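Local structure of VAL-1 (Chlorella virus, 3GNE) at residues L11-G16 and D22-K27; K157-Y162 and V190-K195. The protein is an alginate lyase of polysaccharide lyase family 14 that breaks alginate chains by beta-elimination, with modes of action that depend on pH. All blocks are in the same frame, centred on the assembly; numbering follows the deposited sequence.

Contact 1. Residues L11-G16 and D22-K27; sequences LLTKGG and DGVNMK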
loop_
_atom_site.group_PDB
_atom_site.type_symbol
_atom_site.label_atom_id
_atom_site.label_comp_id
_atom_site.label_asym_id
_atom_site.label_seq_id
_atom_site.Cartn_x
_atom_site.Cartn_y
_atom_site.Cartn_z
ATOM N N LEU A 11 -13.320 -14.999 -3.472
ATOM C CA LEU A 11 -14.419 -14.035 -3.689
ATOM C C LEU A 11 -13.935 -12.709 -4.292
ATOM O O LEU A 11 -14.713 -11.725 -4.324
ATOM C CB LEU A 11 -15.068 -13.754 -2.306
ATOM C CG LEU A 11 -15.674 -15.007 -1.625
ATOM C CD1 LEU A 11 -16.199 -14.613 -0.243
ATOM C CD2 LEU A 11 -16.756 -15.615 -2.469
ATOM N N LEU A 12 -12.674 -12.614 -4.760
ATOM C CA LEU A 12 -12.111 -11.339 -5.141
ATOM C C LEU A 12 -12.969 -10.568 -6.161
ATOM O O LEU A 12 -13.089 -9.357 -5.968
ATOM C CB LEU A 12 -10.718 -11.580 -5.752
ATOM C CG LEU A 12 -9.926 -10.285 -6.045
ATOM C CD1 LEU A 12 -9.658 -9.485 -4.803
ATOM C CD2 LEU A 12 -8.650 -10.709 -6.745
ATOM N N THR A 13 -13.536 -11.275 -7.127
ATOM C CA THR A 13 -14.335 -10.554 -8.142
ATOM C C THR A 13 -15.818 -10.814 -7.925
ATOM O O THR A 13 -16.571 -10.603 -8.868
ATOM C CB THR A 13 -13.938 -10.965 -9.567
ATOM O OG1 THR A 13 -14.096 -12.415 -9.677
ATOM C CG2 THR A 13 -12.509 -10.603 -9.889
ATOM N N LYS A 14 -16.234 -11.249 -6.743
ATOM C CA LYS A 14 -17.613 -11.540 -6.382
ATOM C C LYS A 14 -17.972 -10.749 -5.143
ATOM O O LYS A 14 -18.921 -11.124 -4.441
ATOM C CB LYS A 14 -17.817 -13.048 -6.093
ATOM C CG LYS A 14 -17.393 -13.939 -7.230
ATOM C CD LYS A 14 -17.628 -15.438 -6.928
ATOM C CE LYS A 14 -16.648 -16.224 -7.794
ATOM N NZ LYS A 14 -16.930 -17.635 -8.120
ATOM N N GLY A 15 -17.266 -9.655 -4.841
ATOM C CA GLY A 15 -17.592 -8.761 -3.737
ATOM C C GLY A 15 -16.671 -8.875 -2.544
ATOM O O GLY A 15 -16.688 -8.044 -1.637
ATOM N N GLY A 16 -15.820 -9.928 -2.509
ATOM C CA GLY A 16 -14.833 -9.991 -1.456
ATOM C C GLY A 16 -15.429 -10.329 -0.095
ATOM O O GLY A 16 -14.752 -10.119 0.944
ATOM N N ASP A 22 -14.143 -3.832 -4.464
ATOM C CA ASP A 22 -14.721 -3.226 -5.670
ATOM C C ASP A 22 -13.555 -2.794 -6.578
ATOM O O ASP A 22 -12.385 -2.802 -6.154
ATOM C CB ASP A 22 -15.598 -2.038 -5.300
ATOM C CG ASP A 22 -16.652 -1.653 -6.319
ATOM O OD1 ASP A 22 -16.880 -2.357 -7.328
ATOM O OD2 ASP A 22 -17.319 -0.590 -6.084
ATOM N N GLY A 23 -13.866 -2.417 -7.797
ATOM C CA GLY A 23 -12.830 -1.848 -8.659
ATOM C C GLY A 23 -11.710 -2.819 -8.973
ATOM O O GLY A 23 -10.540 -2.383 -9.104
ATOM N N VAL A 24 -11.989 -4.093 -9.114
ATOM C CA VAL A 24 -10.891 -5.069 -9.393
ATOM C C VAL A 24 -10.427 -4.898 -10.824
ATOM O O VAL A 24 -11.204 -5.064 -11.773
ATOM C CB VAL A 24 -11.379 -6.488 -9.146
ATOM C CG1 VAL A 24 -10.233 -7.501 -9.363
ATOM C CG2 VAL A 24 -11.954 -6.662 -7.728
ATOM N N ASN A 25 -9.160 -4.577 -10.982
ATOM C CA ASN A 25 -8.553 -4.643 -12.335
ATOM C C ASN A 25 -7.626 -5.860 -12.307
ATOM O O ASN A 25 -6.523 -5.772 -11.752
ATOM C CB ASN A 25 -7.749 -3.412 -12.677
ATOM C CG ASN A 25 -8.581 -2.222 -12.895
ATOM O OD1 ASN A 25 -8.816 -1.771 -14.018
ATOM N ND2 ASN A 25 -9.122 -1.665 -11.816
ATOM N N MET A 26 -8.101 -6.973 -12.878
ATOM C CA MET A 26 -7.277 -8.193 -12.873
ATOM C C MET A 26 -6.178 -8.126 -13.947
ATOM O O MET A 26 -5.129 -8.717 -13.736
ATOM C CB MET A 26 -8.106 -9.454 -13.108
ATOM C CG MET A 26 -9.021 -9.849 -11.956
ATOM S SD MET A 26 -8.230 -9.976 -10.370
ATOM C CE MET A 26 -7.126 -11.388 -10.427
ATOM N N LYS A 27 -6.448 -7.437 -15.040
ATOM C CA LYS A 27 -5.410 -7.294 -16.088
ATOM C C LYS A 27 -5.004 -8.690 -16.530
ATOM O O LYS A 27 -5.893 -9.507 -16.886
ATOM C CB LYS A 27 -4.251 -6.410 -15.632
ATOM C CG LYS A 27 -4.761 -4.990 -15.286
ATOM C CD LYS A 27 -3.560 -4.205 -14.719
ATOM C CE LYS A 27 -3.846 -2.836 -14.309
ATOM N NZ LYS A 27 -2.645 -2.065 -14.011
#

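Contact 2. Residues K157-Y162 and V190-K195; sequences KNALKY and VIVNGK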
loop_
_atom_site.group_PDB
_atom_site.type_symbol
_atom_site.label_atom_id
_atom_site.label_comp_id
_atom_site.label_asym_id
_atom_site.label_seq_id
_atom_site.Cartn_x
_atom_site.Cartn_y
_atom_site.Cartn_z
ATOM N N LYS A 157 16.610 -2.185 3.591
ATOM C CA LYS A 157 17.357 -2.520 2.376
ATOM C C LYS A 157 17.328 -4.039 2.180
ATOM O O LYS A 157 17.497 -4.831 3.115
ATOM C CB LYS A 157 18.795 -1.985 2.377
ATOM C CG LYS A 157 18.932 -0.470 2.385
ATOM C CD LYS A 157 20.334 0.066 2.130
ATOM C CE LYS A 157 20.391 1.560 2.561
ATOM N NZ LYS A 157 19.348 2.305 1.778
ATOM N N ASN A 158 17.112 -4.454 0.942
ATOM C CA ASN A 158 17.048 -5.851 0.546
ATOM C C ASN A 158 16.180 -6.680 1.478
ATOM O O ASN A 158 16.419 -7.870 1.707
ATOM C CB ASN A 158 18.496 -6.364 0.486
ATOM C CG ASN A 158 18.566 -7.720 -0.172
ATOM O OD1 ASN A 158 18.003 -7.936 -1.260
ATOM N ND2 ASN A 158 19.257 -8.625 0.522
ATOM N N ALA A 159 15.127 -6.072 2.017
ATOM C CA ALA A 159 14.289 -6.806 2.964
ATOM C C ALA A 159 13.474 -7.897 2.273
ATOM O O ALA A 159 13.138 -8.914 2.884
ATOM C CB ALA A 159 13.354 -5.846 3.706
ATOM N N LEU A 160 13.113 -7.666 1.022
ATOM C CA LEU A 160 12.313 -8.647 0.269
ATOM C C LEU A 160 13.254 -9.688 -0.324
ATOM O O LEU A 160 13.993 -9.418 -1.284
ATOM C CB LEU A 160 11.501 -7.948 -0.812
ATOM C CG LEU A 160 10.543 -6.874 -0.291
ATOM C CD1 LEU A 160 9.975 -6.105 -1.491
ATOM C CD2 LEU A 160 9.412 -7.516 0.527
ATOM N N LYS A 161 13.236 -10.872 0.275
ATOM C CA LYS A 161 14.103 -11.933 -0.169
ATOM C C LYS A 161 13.462 -12.736 -1.265
ATOM O O LYS A 161 12.235 -12.749 -1.409
ATOM C CB LYS A 161 14.420 -12.842 1.025
ATOM C CG LYS A 161 15.005 -12.135 2.246
ATOM C CD LYS A 161 16.203 -11.237 1.947
ATOM C CE LYS A 161 16.688 -10.671 3.293
ATOM N NZ LYS A 161 17.811 -9.711 3.111
ATOM N N TYR A 162 14.276 -13.436 -2.063
ATOM C CA TYR A 162 13.734 -14.330 -3.101
ATOM C C TYR A 162 13.266 -15.673 -2.556
ATOM O O TYR A 162 13.814 -16.219 -1.585
ATOM C CB TYR A 162 14.824 -14.597 -4.168
ATOM C CG TYR A 162 15.191 -13.431 -5.039
ATOM C CD1 TYR A 162 14.263 -12.794 -5.807
ATOM C CD2 TYR A 162 16.513 -12.934 -5.097
ATOM C CE1 TYR A 162 14.593 -11.715 -6.605
ATOM C CE2 TYR A 162 16.870 -11.861 -5.897
ATOM C CZ TYR A 162 15.880 -11.257 -6.646
ATOM O OH TYR A 162 16.225 -10.201 -7.456
ATOM N N VAL A 190 5.511 0.308 9.296
ATOM C CA VAL A 190 5.753 -0.702 8.284
ATOM C C VAL A 190 6.438 -1.845 9.002
ATOM O O VAL A 190 7.340 -1.626 9.807
ATOM C CB VAL A 190 6.644 -0.184 7.143
ATOM C CG1 VAL A 190 7.065 -1.333 6.224
ATOM C CG2 VAL A 190 5.861 0.896 6.386
ATOM N N ILE A 191 5.967 -3.047 8.665
ATOM C CA ILE A 191 6.625 -4.259 9.126
ATOM C C ILE A 191 7.006 -5.087 7.904
ATOM O O ILE A 191 6.174 -5.299 7.041
ATOM C CB ILE A 191 5.747 -5.107 10.085
ATOM C CG1 ILE A 191 5.185 -4.329 11.247
ATOM C CG2 ILE A 191 6.603 -6.251 10.607
ATOM C CD1 ILE A 191 4.208 -5.115 12.105
ATOM N N VAL A 192 8.274 -5.536 7.878
ATOM C CA VAL A 192 8.698 -6.454 6.830
ATOM C C VAL A 192 9.398 -7.616 7.539
ATOM O O VAL A 192 10.419 -7.404 8.229
ATOM C CB VAL A 192 9.640 -5.862 5.773
ATOM C CG1 VAL A 192 9.872 -6.904 4.710
ATOM C CG2 VAL A 192 9.013 -4.580 5.157
ATOM N N ASN A 193 8.868 -8.825 7.407
ATOM C CA ASN A 193 9.441 -10.041 7.994
ATOM C C ASN A 193 9.784 -9.826 9.429
ATOM O O ASN A 193 10.833 -10.186 9.939
ATOM C CB ASN A 193 10.649 -10.509 7.181
ATOM C CG ASN A 193 10.222 -10.933 5.766
ATOM O OD1 ASN A 193 9.145 -11.541 5.626
ATOM N ND2 ASN A 193 11.055 -10.655 4.813
ATOM N N GLY A 194 8.849 -9.263 10.187
ATOM C CA GLY A 194 8.951 -9.109 11.612
ATOM C C GLY A 194 9.665 -7.850 12.062
ATOM O O GLY A 194 9.618 -7.517 13.253
ATOM N N LYS A 195 10.347 -7.104 11.180
ATOM C CA LYS A 195 11.029 -5.873 11.583
ATOM C C LYS A 195 10.064 -4.690 11.389
ATOM O O LYS A 195 9.556 -4.501 10.289
ATOM C CB LYS A 195 12.275 -5.601 10.766
ATOM C CG LYS A 195 12.974 -4.288 11.089
ATOM C CD LYS A 195 14.290 -4.200 10.293
ATOM C CE LYS A 195 15.017 -2.938 10.779
ATOM N NZ LYS A 195 16.324 -2.683 10.125
HETATM O O HOH W 1 13.536 -9.227 5.532
#

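Contact 1. Residues L11-G16 and D22-K27
CB of Val24 points toward the turn of 11-16, and its methyls meet Leu12 and Thr13. The contact is van der Waals packing throughout. From CB of Val24 the chain forks into two methyl groups, and each has its own target. CG1 stands anti to the backbone N (chi1 -177°). It lies 3.9 Å from CG2 of Thr13 and 4.3 Å from CG of Leu12, so it packs against both residues at the head of the turn. CG2 goes to the backbone instead and rests against the carbonyl O of Leu12 at 3.4 Å. The side chains of Thr13 and Val24 cross at about a right angle and touch methyl to methyl. Met26 extends the same patch. Its CG lies near CG2 of Thr13, and its SD lies 3.7 Å from CD2 of Leu12. Met26 was modelled in two conformers, so these contacts are certain only for the one described here. In that conformer its chain is bent at chi2 and chi3.

The turn that offers Leu12 and Thr13 is a type I beta turn from Leu11 to Lys14. Its shape is fixed from within. The carbonyl O of Leu11 accepts from Lys14 N at 2.9 Å and from Gly16 N at 2.8 Å, and the two donors reach it from opposite faces of its plane. Gly15 and Gly16 both have positive phi, as suits glycine.

Segment 11-16 belongs to the loop between strands 3-6 and 21-25. Gly15 bonds through its backbone to Val21, at the start of the latter strand. Strand 21-25 is an outermost strand of the seven-stranded antiparallel sheet. It pairs with strand 59-63, where Phe61 touches both Leu12 and Val24.

Contact 2. Residues K157-Y162 and V190-K195
Ala159 is the first residue of 157-162 to meet 190-195. Its methyl CB points at the strand end and lies 3.8 Å from CG1 of Val192. That branch of Val192 stands anti to the backbone N (chi1 -175°), which turns it to the loop. The carbonyl O of Ala159 has a polar role. A bridging water donates to it at 2.7 Å and accepts from ND2 of Asn193 at 3.0 Å. ND2 also bonds to OD1 of Asn166, and OD1 of Asn193 accepts from the backbone N of Arg167. Bonds at both ends of the amide therefore fix its rotation.

Asn193 and Gly194 are the two central residues of a type I' beta turn, the two-residue loop of a beta hairpin. Val192 N bonds to Lys195 O at 2.9 Å, and Lys195 N bonds back to Val192 O at 3.0 Å. Both central residues have positive phi, as this turn requires. The hairpin joins strands 186-192 and 195-202. They belong to one sheet of the antiparallel beta sandwich, consistent with the concanavalin clan of this family.

Leu160 comes next and is buried. Its CB does not aim at the hairpin, but CD2 reaches to 4.3 Å from CG1 of Val192. Leu160 and Val192 both pack on Val125 of the seven-stranded sheet and Ile168 of the eight-stranded one, so the packing spans both layers.

Lys161 folds back along its own loop. NZ donates to the carbonyl O of Asn158 at 2.7 Å, from a position tilted 31° out of the carbonyl plane. The backbone O of Lys161 accepts from ND2 of Asn166, the same residue whose OD1 holds Asn193.

How the contacts relate
Contacts 1 and 2 are separate sites in one beta sandwich. Their centres are 27 Å apart, and their nearest atoms are about 18 Å apart. Each sets a loop against a strand end, and each is partly buried. Contact 1 is nearer the surface, with an exposed threonine among its four touching residues and one buried. In contact 2 two are buried and none is exposed. Contact 1 joins near neighbours in sequence at an outer strand of the seven-stranded sheet. Contact 2 joins segments 28 residues apart, with the hairpin strand in the eight-stranded sheet. Contact 1 is apolar between its segments, with a methionine sulfur in the patch. Contact 2 pairs a smaller apolar patch with a water bridge.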